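PDB 4WCT: fructosyl amine:oxygen oxidoreductase from Neosartorya fumigata, which probably oxidises fructosyl amines (Amadori products), using bound FAD and oxygen, and so acts as a deglycating enzyme. Local coordinates for residues A[38-43]-A[398-403]; A[182-187]-A[391-396]; A[442-445]-A[451-454]; A[305-310]-A[321-326]. One frame throughout, in Å; residues are numbered along the deposited sequence.

Contact 1 of 4, residues A[38-43]-A[398-403]; sequences CSTALH and GFIADA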
loop_
_atom_site.group_PDB
_atom_site.type_symbol
_atom_site.label_atom_id
_atom_site.label_comp_id
_atom_site.label_asym_id
_atom_site.label_seq_id
_atom_site.Cartn_x
_atom_site.Cartn_y
_atom_site.Cartn_z
ATOM N N CYS A 38 -3.970 8.368 -9.011
ATOM C CA CYS A 38 -5.194 9.147 -8.910
ATOM C C CYS A 38 -4.984 10.333 -7.997
ATOM O O CYS A 38 -5.517 11.406 -8.274
ATOM C CB CYS A 38 -6.381 8.292 -8.458
ATOM S SG CYS A 38 -6.958 7.096 -9.681
ATOM N N SER A 39 -4.224 10.159 -6.912
ATOM C CA SER A 39 -3.933 11.286 -6.036
ATOM C C SER A 39 -3.173 12.350 -6.811
ATOM O O SER A 39 -3.450 13.548 -6.683
ATOM C CB SER A 39 -3.137 10.851 -4.804
ATOM O OG SER A 39 -2.906 11.919 -3.888
ATOM N N THR A 40 -2.155 11.923 -7.562
ATOM C CA THR A 40 -1.349 12.845 -8.358
ATOM C C THR A 40 -2.212 13.586 -9.393
ATOM O O THR A 40 -2.154 14.819 -9.484
ATOM C CB THR A 40 -0.217 12.088 -9.056
ATOM O OG1 THR A 40 0.658 11.508 -8.079
ATOM C CG2 THR A 40 0.571 13.013 -9.963
ATOM N N ALA A 41 -3.122 12.877 -10.046
ATOM C CA ALA A 41 -3.965 13.498 -11.073
ATOM C C ALA A 41 -4.820 14.593 -10.418
ATOM O O ALA A 41 -4.967 15.701 -10.948
ATOM C CB ALA A 41 -4.848 12.456 -11.717
ATOM N N LEU A 42 -5.395 14.271 -9.277
ATOM C CA LEU A 42 -6.221 15.235 -8.551
ATOM C C LEU A 42 -5.443 16.472 -8.141
ATOM O O LEU A 42 -5.890 17.603 -8.375
ATOM C CB LEU A 42 -6.859 14.582 -7.334
ATOM C CG LEU A 42 -7.649 15.510 -6.405
ATOM C CD1 LEU A 42 -8.901 15.975 -7.117
ATOM C CD2 LEU A 42 -7.963 14.659 -5.183
ATOM N N HIS A 43 -4.259 16.289 -7.575
ATOM C CA HIS A 43 -3.454 17.429 -7.132
ATOM C C HIS A 43 -2.969 18.283 -8.302
ATOM O O HIS A 43 -3.015 19.509 -8.213
ATOM C CB HIS A 43 -2.275 16.964 -6.306
ATOM C CG HIS A 43 -2.630 16.654 -4.900
ATOM N ND1 HIS A 43 -2.425 17.551 -3.875
ATOM C CD2 HIS A 43 -3.131 15.528 -4.327
ATOM C CE1 HIS A 43 -2.848 17.020 -2.743
ATOM N NE2 HIS A 43 -3.289 15.798 -2.989
ATOM N N GLY A 398 0.250 15.528 -3.659
ATOM C CA GLY A 398 0.857 16.849 -3.448
ATOM C C GLY A 398 2.366 16.777 -3.334
ATOM O O GLY A 398 3.071 17.675 -3.790
ATOM N N PHE A 399 2.862 15.803 -2.577
ATOM C CA PHE A 399 4.301 15.555 -2.532
ATOM C C PHE A 399 4.856 15.227 -3.905
ATOM O O PHE A 399 5.922 15.753 -4.303
ATOM C CB PHE A 399 4.635 14.434 -1.550
ATOM C CG PHE A 399 4.394 14.798 -0.144
ATOM C CD1 PHE A 399 5.285 15.622 0.538
ATOM C CD2 PHE A 399 3.274 14.324 0.521
ATOM C CE1 PHE A 399 5.053 15.974 1.865
ATOM C CE2 PHE A 399 3.044 14.672 1.840
ATOM C CZ PHE A 399 3.956 15.450 2.531
ATOM N N ILE A 400 4.129 14.400 -4.671
ATOM C CA ILE A 400 4.573 14.059 -6.027
ATOM C C ILE A 400 4.567 15.303 -6.957
ATOM O O ILE A 400 5.549 15.551 -7.681
ATOM C CB ILE A 400 3.707 12.930 -6.616
ATOM C CG1 ILE A 400 3.944 11.607 -5.846
ATOM C CG2 ILE A 400 4.000 12.740 -8.106
ATOM C CD1 ILE A 400 2.841 10.593 -5.974
ATOM N N ALA A 401 3.508 16.103 -6.904
ATOM C CA ALA A 401 3.465 17.366 -7.666
ATOM C C ALA A 401 4.597 18.328 -7.245
ATOM O O ALA A 401 5.207 19.020 -8.101
ATOM C CB ALA A 401 2.111 18.023 -7.535
ATOM N N ASP A 402 4.905 18.358 -5.951
ATOM C CA ASP A 402 5.986 19.191 -5.444
ATOM C C ASP A 402 7.330 18.742 -6.028
ATOM O O ASP A 402 8.164 19.550 -6.423
ATOM C CB ASP A 402 6.090 19.125 -3.908
ATOM C CG ASP A 402 5.049 19.967 -3.174
ATOM O OD1 ASP A 402 4.279 20.758 -3.803
ATOM O OD2 ASP A 402 4.980 19.811 -1.933
ATOM N N ALA A 403 7.552 17.439 -6.074
ATOM C CA ALA A 403 8.759 16.907 -6.689
ATOM C C ALA A 403 8.828 17.239 -8.197
ATOM O O ALA A 403 9.889 17.586 -8.715
ATOM C CB ALA A 403 8.813 15.409 -6.465
#
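T40 and I400 meet at the buried end of a helix-to-helix contact, between helices 35-46 and 393-404. Their side chains cross at about a right angle, and T40 OG1 comes within 3.2 Å of I400 CD1. Turning OG1 beside its own backbone N (chi1 -62°) lets that hydroxyl bond to W36 O one turn back, and the same oxygen packs against I400 CD1 and CG2. At the partly exposed end H43 meets backbone instead: G398 N sits 3.2 Å above the centre of its imidazole ring, and G398 CA lies 3.8 Å from the ring centroid in a CH-pi contact. Looser packing lies beside the histidine on this side, A401 CB being 4.7 Å from H43 CB. No hydrogen bond joins the two segments directly. H43 NE2 is bonded to P394 O, which helps to hold the ring in place; because a carbonyl can only accept, NE2 should carry a proton.

Contact 2 of 4, residues A[182-187]-A[391-396]; sequences KKAMIS and MQMPTI. With FAD (flavin-adenine dinucleotide), chain C.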
loop_
_atom_site.group_PDB
_atom_site.type_symbol
_atom_site.label_atom_id
_atom_site.label_comp_id
_atom_site.label_asym_id
_atom_site.label_seq_id
_atom_site.Cartn_x
_atom_site.Cartn_y
_atom_site.Cartn_z
ATOM N N LYS A 182 -10.726 1.752 -1.522
ATOM C CA LYS A 182 -11.350 1.602 -2.826
ATOM C C LYS A 182 -12.247 2.798 -3.146
ATOM O O LYS A 182 -12.104 3.442 -4.202
ATOM C CB LYS A 182 -12.166 0.328 -2.857
ATOM C CG LYS A 182 -12.879 0.094 -4.169
ATOM C CD LYS A 182 -13.618 -1.223 -4.113
ATOM C CE LYS A 182 -14.193 -1.623 -5.456
ATOM N NZ LYS A 182 -14.705 -3.013 -5.345
ATOM N N LYS A 183 -13.147 3.127 -2.221
ATOM C CA LYS A 183 -14.041 4.279 -2.432
ATOM C C LYS A 183 -13.314 5.612 -2.465
ATOM O O LYS A 183 -13.687 6.509 -3.256
ATOM C CB LYS A 183 -15.160 4.319 -1.381
ATOM C CG LYS A 183 -16.243 3.303 -1.649
ATOM C CD LYS A 183 -17.361 3.359 -0.620
ATOM C CE LYS A 183 -18.331 2.238 -0.919
ATOM N NZ LYS A 183 -19.538 2.383 -0.091
ATOM N N ALA A 184 -12.230 5.731 -1.698
ATOM C CA ALA A 184 -11.480 6.971 -1.694
ATOM C C ALA A 184 -10.723 7.143 -3.014
ATOM O O ALA A 184 -10.640 8.219 -3.558
ATOM C CB ALA A 184 -10.541 7.007 -0.521
ATOM N N MET A 185 -10.221 6.051 -3.564
ATOM C CA MET A 185 -9.535 6.099 -4.859
ATOM C C MET A 185 -10.528 6.454 -5.975
ATOM O O MET A 185 -10.243 7.302 -6.821
ATOM C CB MET A 185 -8.836 4.755 -5.140
ATOM C CG MET A 185 -8.149 4.730 -6.476
ATOM S SD MET A 185 -7.129 3.216 -6.619
ATOM C CE MET A 185 -8.336 1.972 -6.350
ATOM N N ILE A 186 -11.714 5.865 -5.930
ATOM C CA ILE A 186 -12.789 6.177 -6.877
ATOM C C ILE A 186 -13.201 7.649 -6.749
ATOM O O ILE A 186 -13.424 8.344 -7.754
ATOM C CB ILE A 186 -14.005 5.273 -6.648
ATOM C CG1 ILE A 186 -13.660 3.812 -7.053
ATOM C CG2 ILE A 186 -15.197 5.778 -7.448
ATOM C CD1 ILE A 186 -14.698 2.767 -6.693
ATOM N N SER A 187 -13.275 8.123 -5.528
ATOM C CA SER A 187 -13.584 9.529 -5.251
ATOM C C SER A 187 -12.552 10.449 -5.881
ATOM O O SER A 187 -12.909 11.441 -6.538
ATOM C CB SER A 187 -13.720 9.759 -3.735
ATOM O OG SER A 187 -14.028 11.111 -3.418
ATOM N N MET A 391 -2.412 4.675 3.000
ATOM C CA MET A 391 -2.794 5.719 3.940
ATOM C C MET A 391 -2.323 7.110 3.515
ATOM O O MET A 391 -2.855 8.127 3.999
ATOM C CB MET A 391 -2.315 5.404 5.356
ATOM C CG MET A 391 -0.829 5.566 5.536
ATOM S SD MET A 391 -0.215 5.186 7.189
ATOM C CE MET A 391 -0.251 3.404 7.178
ATOM N N GLN A 392 -1.408 7.167 2.557
ATOM C CA GLN A 392 -0.893 8.418 2.032
ATOM C C GLN A 392 -1.804 9.020 0.939
ATOM O O GLN A 392 -1.513 10.115 0.460
ATOM C CB GLN A 392 0.495 8.207 1.383
ATOM C CG GLN A 392 1.495 7.366 2.195
ATOM C CD GLN A 392 1.767 7.909 3.591
ATOM O OE1 GLN A 392 1.618 9.114 3.851
ATOM N NE2 GLN A 392 2.181 7.016 4.503
ATOM N N MET A 393 -2.878 8.328 0.566
ATOM C CA MET A 393 -3.665 8.681 -0.620
ATOM C C MET A 393 -4.033 10.161 -0.736
ATOM O O MET A 393 -3.963 10.711 -1.826
ATOM C CB MET A 393 -4.927 7.840 -0.734
ATOM C CG MET A 393 -5.552 7.890 -2.119
ATOM S SD MET A 393 -7.184 7.124 -2.187
ATOM C CE MET A 393 -6.743 5.440 -1.791
ATOM N N PRO A 394 -4.503 10.793 0.368
ATOM C CA PRO A 394 -5.031 12.159 0.191
ATOM C C PRO A 394 -3.939 13.165 -0.208
ATOM O O PRO A 394 -4.247 14.142 -0.895
ATOM C CB PRO A 394 -5.568 12.515 1.573
ATOM C CG PRO A 394 -5.795 11.208 2.259
ATOM C CD PRO A 394 -4.686 10.318 1.746
ATOM N N THR A 395 -2.700 12.928 0.207
ATOM C CA THR A 395 -1.644 13.931 0.171
ATOM C C THR A 395 -0.460 13.522 -0.686
ATOM O O THR A 395 0.352 14.351 -1.037
ATOM C CB THR A 395 -1.138 14.240 1.607
ATOM O OG1 THR A 395 -1.076 13.007 2.372
ATOM C CG2 THR A 395 -2.077 15.197 2.277
ATOM N N ILE A 396 -0.363 12.237 -1.030
ATOM C CA ILE A 396 0.833 11.785 -1.749
ATOM C C ILE A 396 0.970 12.466 -3.126
ATOM O O ILE A 396 2.073 12.858 -3.532
ATOM C CB ILE A 396 0.875 10.250 -1.868
ATOM C CG1 ILE A 396 2.302 9.792 -2.234
ATOM C CG2 ILE A 396 -0.164 9.785 -2.858
ATOM C CD1 ILE A 396 3.277 9.833 -1.090
HETATM P PA FAD C . -1.332 0.685 -6.863
HETATM O O1A FAD C . -2.401 1.225 -5.958
HETATM O O2A FAD C . -1.094 -0.789 -6.968
HETATM O O5B FAD C . -1.636 1.267 -8.291
HETATM C C5B FAD C . -0.786 0.926 -9.396
HETATM C C4B FAD C . -1.579 1.152 -10.679
HETATM O O4B FAD C . -0.676 1.031 -11.826
HETATM C C3B FAD C . -2.714 0.157 -10.898
HETATM O O3B FAD C . -3.979 0.810 -11.094
HETATM C C2B FAD C . -2.286 -0.613 -12.150
HETATM O O2B FAD C . -3.349 -1.127 -12.949
HETATM C C1B FAD C . -1.396 0.409 -12.861
HETATM N N9A FAD C . -0.446 -0.238 -13.791
HETATM C C8A FAD C . 0.197 -1.410 -13.633
HETATM N N7A FAD C . 0.933 -1.700 -14.731
HETATM C C5A FAD C . 0.808 -0.629 -15.558
HETATM C C6A FAD C . 1.269 -0.313 -16.903
HETATM N N6A FAD C . 2.077 -1.157 -17.568
HETATM N N1A FAD C . 0.827 0.841 -17.448
HETATM C C2A FAD C . 0.040 1.714 -16.806
HETATM N N3A FAD C . -0.453 1.462 -15.582
HETATM C C4A FAD C . -0.099 0.318 -14.946
HETATM N N1 FAD C . -0.790 0.516 2.937
HETATM C C2 FAD C . -1.243 1.256 4.009
HETATM O O2 FAD C . -0.979 2.457 4.019
HETATM N N3 FAD C . -2.036 0.723 4.941
HETATM C C4 FAD C . -2.319 -0.597 4.970
HETATM O O4 FAD C . -3.050 -1.146 5.839
HETATM C C4X FAD C . -1.851 -1.443 3.886
HETATM N N5 FAD C . -2.133 -2.773 3.864
HETATM C C5X FAD C . -1.888 -3.470 2.713
HETATM C C6 FAD C . -2.365 -4.767 2.547
HETATM C C7 FAD C . -2.019 -5.494 1.423
HETATM C C7M FAD C . -2.600 -6.849 1.237
HETATM C C8 FAD C . -1.203 -4.861 0.378
HETATM C C8M FAD C . -0.836 -5.570 -0.873
HETATM C C9 FAD C . -0.815 -3.548 0.483
HETATM C C9A FAD C . -1.080 -2.842 1.637
HETATM N N10 FAD C . -0.605 -1.536 1.790
HETATM C C10 FAD C . -1.068 -0.786 2.873
HETATM C "C1'" FAD C . 0.253 -0.845 0.839
HETATM C "C2'" FAD C . -0.521 0.020 -0.143
HETATM O "O2'" FAD C . -1.589 -0.772 -0.644
HETATM C "C3'" FAD C . 0.426 0.443 -1.273
HETATM O "O3'" FAD C . 1.657 0.935 -0.723
HETATM C "C4'" FAD C . -0.209 1.501 -2.181
HETATM O "O4'" FAD C . -1.554 1.130 -2.476
HETATM C "C5'" FAD C . 0.594 1.549 -3.474
HETATM O "O5'" FAD C . 0.045 2.565 -4.312
HETATM P P FAD C . 0.544 2.686 -5.836
HETATM O O1P FAD C . -0.241 3.804 -6.482
HETATM O O2P FAD C . 2.053 2.717 -5.800
HETATM O O3P FAD C . 0.089 1.287 -6.478
#
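Q392 O is gripped by two backbone donors, T395 N at 3.1 Å and I396 N at 2.8 Å, which draws T395 and I396 back onto Q392, next to the M393 that reaches across to A184 and M185. The M391 N-H points at FAD O2 (2.8 Å from M391 N, 164° at the hydrogen), so the same segment also holds the flavin carbonyl. M393 leads with its sulfur: CG lies anti to the backbone N (chi1 -164°), extending the chain toward helix 181-194, and M393 SD settles 3.7 Å from A184 CB and 3.5 Å from M185 N. The bend at chi3 then lays M393 CE 4.0 Å from M185 CB. The contact between the two segments is entirely van der Waals and fully buried. Helix 35-46 lies alongside: T35 touches M393, and S39 OG is bonded to M393 O. Helix 86-102 packs on P394 and T395, W102 touching the first and A98 the second.

Contact 3 of 4, residues A[442-445]-A[451-454]; sequences MDFQ and QWTK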
loop_
_atom_site.group_PDB
_atom_site.type_symbol
_atom_site.label_atom_id
_atom_site.label_comp_id
_atom_site.label_asym_id
_atom_site.label_seq_id
_atom_site.Cartn_x
_atom_site.Cartn_y
_atom_site.Cartn_z
ATOM N N MET A 442 8.815 -15.832 0.737
ATOM C CA MET A 442 8.358 -17.025 0.046
ATOM C C MET A 442 8.225 -16.735 -1.454
ATOM O O MET A 442 8.359 -15.587 -1.871
ATOM C CB MET A 442 7.039 -17.518 0.676
ATOM C CG MET A 442 7.261 -17.996 2.107
ATOM S SD MET A 442 8.373 -19.454 2.297
ATOM C CE MET A 442 7.237 -20.797 1.983
ATOM N N ASP A 443 8.201 -17.794 -2.253
ATOM C CA ASP A 443 8.318 -17.671 -3.703
ATOM C C ASP A 443 7.111 -18.369 -4.319
ATOM O O ASP A 443 6.913 -19.548 -4.079
ATOM C CB ASP A 443 9.625 -18.327 -4.168
ATOM C CG ASP A 443 9.866 -18.208 -5.682
ATOM O OD1 ASP A 443 10.904 -18.744 -6.126
ATOM O OD2 ASP A 443 9.107 -17.522 -6.416
ATOM N N PHE A 444 6.299 -17.653 -5.100
ATOM C CA PHE A 444 5.130 -18.245 -5.758
ATOM C C PHE A 444 5.497 -19.368 -6.727
ATOM O O PHE A 444 4.682 -20.252 -7.016
ATOM C CB PHE A 444 4.321 -17.168 -6.502
ATOM C CG PHE A 444 3.449 -16.317 -5.601
ATOM C CD1 PHE A 444 2.540 -16.890 -4.742
ATOM C CD2 PHE A 444 3.493 -14.938 -5.678
ATOM C CE1 PHE A 444 1.681 -16.110 -4.004
ATOM C CE2 PHE A 444 2.645 -14.153 -4.938
ATOM C CZ PHE A 444 1.767 -14.735 -4.065
ATOM N N GLN A 445 6.726 -19.358 -7.210
ATOM C CA GLN A 445 7.182 -20.427 -8.108
ATOM C C GLN A 445 7.270 -21.758 -7.365
ATOM O O GLN A 445 7.375 -22.796 -8.010
ATOM C CB GLN A 445 8.522 -20.079 -8.728
ATOM C CG GLN A 445 8.451 -18.914 -9.710
ATOM C CD GLN A 445 7.708 -19.261 -10.984
ATOM O OE1 GLN A 445 8.028 -20.257 -11.648
ATOM N NE2 GLN A 445 6.622 -18.540 -11.255
ATOM N N GLN A 451 -2.467 -25.743 -4.753
ATOM C CA GLN A 451 -2.183 -25.299 -3.400
ATOM C C GLN A 451 -2.861 -23.943 -3.112
ATOM O O GLN A 451 -2.409 -23.225 -2.226
ATOM C CB GLN A 451 -0.664 -25.141 -3.253
ATOM C CG GLN A 451 -0.159 -24.667 -1.894
ATOM C CD GLN A 451 -0.464 -25.638 -0.789
ATOM O OE1 GLN A 451 -0.795 -26.803 -1.044
ATOM N NE2 GLN A 451 -0.404 -25.156 0.462
ATOM N N TRP A 452 -3.904 -23.600 -3.862
ATOM C CA TRP A 452 -4.596 -22.311 -3.701
ATOM C C TRP A 452 -6.024 -22.546 -3.208
ATOM O O TRP A 452 -6.603 -23.621 -3.413
ATOM C CB TRP A 452 -4.620 -21.574 -5.038
ATOM C CG TRP A 452 -3.306 -21.155 -5.514
ATOM C CD1 TRP A 452 -2.379 -21.926 -6.161
ATOM C CD2 TRP A 452 -2.738 -19.850 -5.413
ATOM N NE1 TRP A 452 -1.296 -21.169 -6.510
ATOM C CE2 TRP A 452 -1.486 -19.887 -6.065
ATOM C CE3 TRP A 452 -3.211 -18.616 -4.950
ATOM C CZ2 TRP A 452 -0.693 -18.749 -6.217
ATOM C CZ3 TRP A 452 -2.431 -17.510 -5.109
ATOM C CH2 TRP A 452 -1.186 -17.568 -5.733
ATOM N N THR A 453 -6.628 -21.517 -2.605
ATOM C CA THR A 453 -8.051 -21.531 -2.353
ATOM C C THR A 453 -8.811 -21.712 -3.675
ATOM O O THR A 453 -8.271 -21.469 -4.775
ATOM C CB THR A 453 -8.522 -20.248 -1.620
ATOM O OG1 THR A 453 -8.138 -19.082 -2.362
ATOM C CG2 THR A 453 -7.897 -20.165 -0.221
ATOM N N LYS A 454 -10.048 -22.177 -3.536
ATOM C CA LYS A 454 -10.899 -22.538 -4.669
ATOM C C LYS A 454 -12.262 -21.892 -4.496
ATOM O O LYS A 454 -13.291 -22.438 -4.891
ATOM C CB LYS A 454 -10.956 -24.070 -4.811
ATOM C CG LYS A 454 -9.599 -24.628 -5.229
ATOM C CD LYS A 454 -9.415 -26.103 -4.847
ATOM C CE LYS A 454 -7.969 -26.559 -5.113
ATOM N NZ LYS A 454 -7.047 -26.334 -3.944
#
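An aromatic cluster beside strand 442-443, the short strand that runs parallel to strand 295-310, joins F444 to W452 of the loop that follows. The closest approach is oblique: F444 CE1 is 3.7 Å from W452 CH2, and F444 CD1 is 4.0 Å from W452 CZ2. Although the planes are only 20° apart, the centroids of the F444 ring and the six-membered ring of W452 are 5.6 Å apart, so the rings are slid past one another and scarcely overlap. The side chains themselves cross at about a right angle. An Asx turn spans F444, Q445 N donating to D443 OD2 at 3.1 Å. That donor approaches from well above the carboxylate plane, and OD2 also receives F308 N. Beyond the indole, K454 folds back so that K454 NZ reaches W452 O at 2.8 Å; NZ is bonded to D450 O as well. Y305 stacks on F444, F323 meets it edge-to-face, and K325 makes a cation-pi contact with W452. With both rings buried and no hydrogen bond between the segments, the attraction across them is mainly dispersive, while the polar bonds lie outside the ring pair and probably help to fix the local backbone.

Contact 4 of 4, residues A[305-310]-A[321-326]; sequences YCNFLP and VPFAKH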
loop_
_atom_site.group_PDB
_atom_site.type_symbol
_atom_site.label_atom_id
_atom_site.label_comp_id
_atom_site.label_asym_id
_atom_site.label_seq_id
_atom_site.Cartn_x
_atom_site.Cartn_y
_atom_site.Cartn_z
ATOM N N TYR A 305 5.324 -12.742 -0.331
ATOM C CA TYR A 305 5.635 -13.608 -1.449
ATOM C C TYR A 305 6.235 -12.806 -2.612
ATOM O O TYR A 305 5.700 -11.769 -3.048
ATOM C CB TYR A 305 4.352 -14.261 -1.963
ATOM C CG TYR A 305 3.712 -15.275 -1.059
ATOM C CD1 TYR A 305 4.036 -16.622 -1.157
ATOM C CD2 TYR A 305 2.708 -14.899 -0.179
ATOM C CE1 TYR A 305 3.370 -17.575 -0.398
ATOM C CE2 TYR A 305 2.086 -15.827 0.625
ATOM C CZ TYR A 305 2.440 -17.160 0.528
ATOM O OH TYR A 305 1.784 -18.092 1.323
ATOM N N CYS A 306 7.325 -13.297 -3.159
ATOM C CA CYS A 306 7.782 -12.815 -4.456
ATOM C C CYS A 306 7.536 -13.896 -5.496
ATOM O O CYS A 306 7.076 -15.007 -5.183
ATOM C CB CYS A 306 9.276 -12.453 -4.388
ATOM S SG CYS A 306 9.702 -11.120 -3.275
ATOM N N ASN A 307 7.670 -13.521 -6.766
ATOM C CA ASN A 307 7.505 -14.489 -7.853
ATOM C C ASN A 307 8.773 -14.465 -8.694
ATOM O O ASN A 307 8.914 -13.641 -9.600
ATOM C CB ASN A 307 6.287 -14.150 -8.703
ATOM C CG ASN A 307 6.056 -15.153 -9.789
ATOM O OD1 ASN A 307 6.115 -16.356 -9.545
ATOM N ND2 ASN A 307 5.804 -14.680 -11.000
ATOM N N PHE A 308 9.771 -15.222 -8.241
ATOM C CA PHE A 308 11.150 -15.038 -8.684
ATOM C C PHE A 308 11.388 -15.741 -10.025
ATOM O O PHE A 308 11.224 -16.956 -10.139
ATOM C CB PHE A 308 12.136 -15.569 -7.661
ATOM C CG PHE A 308 12.272 -14.724 -6.429
ATOM C CD1 PHE A 308 12.610 -13.380 -6.514
ATOM C CD2 PHE A 308 12.104 -15.277 -5.183
ATOM C CE1 PHE A 308 12.717 -12.596 -5.397
ATOM C CE2 PHE A 308 12.303 -14.499 -4.031
ATOM C CZ PHE A 308 12.594 -13.170 -4.137
ATOM N N LEU A 309 11.595 -14.950 -11.057
ATOM C CA LEU A 309 11.932 -15.472 -12.385
ATOM C C LEU A 309 13.251 -14.868 -12.870
ATOM O O LEU A 309 13.726 -13.863 -12.348
ATOM C CB LEU A 309 10.784 -15.137 -13.364
ATOM C CG LEU A 309 9.465 -15.861 -13.057
ATOM C CD1 LEU A 309 8.341 -15.265 -13.877
ATOM C CD2 LEU A 309 9.638 -17.334 -13.371
ATOM N N PRO A 310 13.834 -15.439 -13.934
ATOM C CA PRO A 310 15.108 -14.905 -14.388
ATOM C C PRO A 310 15.008 -13.450 -14.804
ATOM O O PRO A 310 14.002 -13.036 -15.377
ATOM C CB PRO A 310 15.445 -15.800 -15.607
ATOM C CG PRO A 310 14.725 -17.094 -15.293
ATOM C CD PRO A 310 13.426 -16.645 -14.669
ATOM N N VAL A 321 8.240 -10.870 -10.484
ATOM C CA VAL A 321 7.257 -10.379 -11.447
ATOM C C VAL A 321 5.856 -10.643 -10.922
ATOM O O VAL A 321 5.439 -11.788 -10.794
ATOM C CB VAL A 321 7.394 -11.079 -12.813
ATOM C CG1 VAL A 321 6.408 -10.452 -13.795
ATOM C CG2 VAL A 321 8.829 -10.917 -13.294
ATOM N N PRO A 322 5.057 -9.590 -10.778
ATOM C CA PRO A 322 3.673 -9.811 -10.346
ATOM C C PRO A 322 2.833 -10.574 -11.328
ATOM O O PRO A 322 3.051 -10.496 -12.542
ATOM C CB PRO A 322 3.112 -8.389 -10.182
ATOM C CG PRO A 322 4.314 -7.515 -10.015
ATOM C CD PRO A 322 5.408 -8.164 -10.829
ATOM N N PHE A 323 1.796 -11.211 -10.799
ATOM C CA PHE A 323 0.674 -11.714 -11.557
ATOM C C PHE A 323 -0.587 -11.575 -10.703
ATOM O O PHE A 323 -0.511 -11.565 -9.469
ATOM C CB PHE A 323 0.878 -13.179 -11.930
ATOM C CG PHE A 323 0.969 -14.101 -10.752
ATOM C CD1 PHE A 323 2.168 -14.337 -10.111
ATOM C CD2 PHE A 323 -0.142 -14.741 -10.291
ATOM C CE1 PHE A 323 2.247 -15.254 -9.072
ATOM C CE2 PHE A 323 -0.086 -15.623 -9.232
ATOM C CZ PHE A 323 1.109 -15.833 -8.574
ATOM N N ALA A 324 -1.741 -11.520 -11.349
ATOM C CA ALA A 324 -3.005 -11.325 -10.601
ATOM C C ALA A 324 -3.669 -12.652 -10.290
ATOM O O ALA A 324 -3.611 -13.600 -11.102
ATOM C CB ALA A 324 -3.936 -10.451 -11.432
ATOM N N LYS A 325 -4.276 -12.765 -9.099
ATOM C CA LYS A 325 -5.059 -13.944 -8.761
ATOM C C LYS A 325 -6.033 -13.641 -7.636
ATOM O O LYS A 325 -5.628 -13.083 -6.594
ATOM C CB LYS A 325 -4.151 -15.107 -8.345
ATOM C CG LYS A 325 -4.833 -16.455 -8.375
ATOM C CD LYS A 325 -3.826 -17.583 -8.493
ATOM C CE LYS A 325 -4.494 -18.934 -8.393
ATOM N NZ LYS A 325 -5.003 -19.432 -9.687
ATOM N N HIS A 326 -7.305 -13.990 -7.875
ATOM C CA HIS A 326 -8.361 -13.917 -6.882
ATOM C C HIS A 326 -8.523 -15.216 -6.092
ATOM O O HIS A 326 -9.607 -15.797 -6.027
ATOM C CB HIS A 326 -9.665 -13.511 -7.528
ATOM C CG HIS A 326 -9.717 -12.057 -7.860
ATOM N ND1 HIS A 326 -10.902 -11.417 -8.159
ATOM C CD2 HIS A 326 -8.801 -11.077 -7.668
ATOM C CE1 HIS A 326 -10.675 -10.114 -8.259
ATOM N NE2 HIS A 326 -9.389 -9.898 -8.043
#
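N307 and F323 cross at about a right angle, the asparagine amide plane standing 73° from the phenyl plane, with N307 ND2 3.8 Å from F323 CD1 and N307 CG 3.9 Å from F323 CE1. The attitude of the amide fits a commitment of its N-H to backbone. With CG anti to the backbone N, N307 extends straight toward V321, and N307 ND2 donates to V321 O at 2.9 Å; the acceptor is 8° from the amide plane and the donor lies in the carbonyl plane. The return bond is main chain to main chain, V321 N to N307 O at 3.0 Å, its donor tilted somewhat out of the carbonyl plane. Strands 295-310 and 318-320 pair antiparallel here, and V321 is the first residue past the shorter one. N307 falls in the break of the longer strand; its N is bonded to S320 OG, and the side chain supplies the second bond to V321. OD1, at the other corner of the amide, accepts from Q445 NE2, and bonds at both corners should limit rotation of the group. F323 comes in from beyond P322, its CG placed between the backbone N and the carbonyl carbon (chi1 63°), which brings the ring up beside the N307 amide. On the more open side L309 CD1 and V321 CG2 touch more loosely, 4.4 Å apart.

In the fold
Contacts 1 and 2 share helix 393-404 and lie near FAD; they touch each other through side chains of helix 35-46 and backbone carbonyls of the 391-396 segment. Contact 2 is fully buried; contact 1 is buried at one end only. Contacts 3 and 4 are likewise neighbours, with centres about 10 Å apart, beside the mixed sheet in which strands 442-443 and 295-310 are neighbours. Contact 3 is buried, whereas contact 4 reaches the surface at V321. The chemistry follows: across the helices and between the aromatic rings no hydrogen bond spans the segments, but two do at contact 4, where the paired backbones of 295-310 and 318-320 run on past the strand break. Contacts 1 and 3 lie about 36 Å apart, centre to centre.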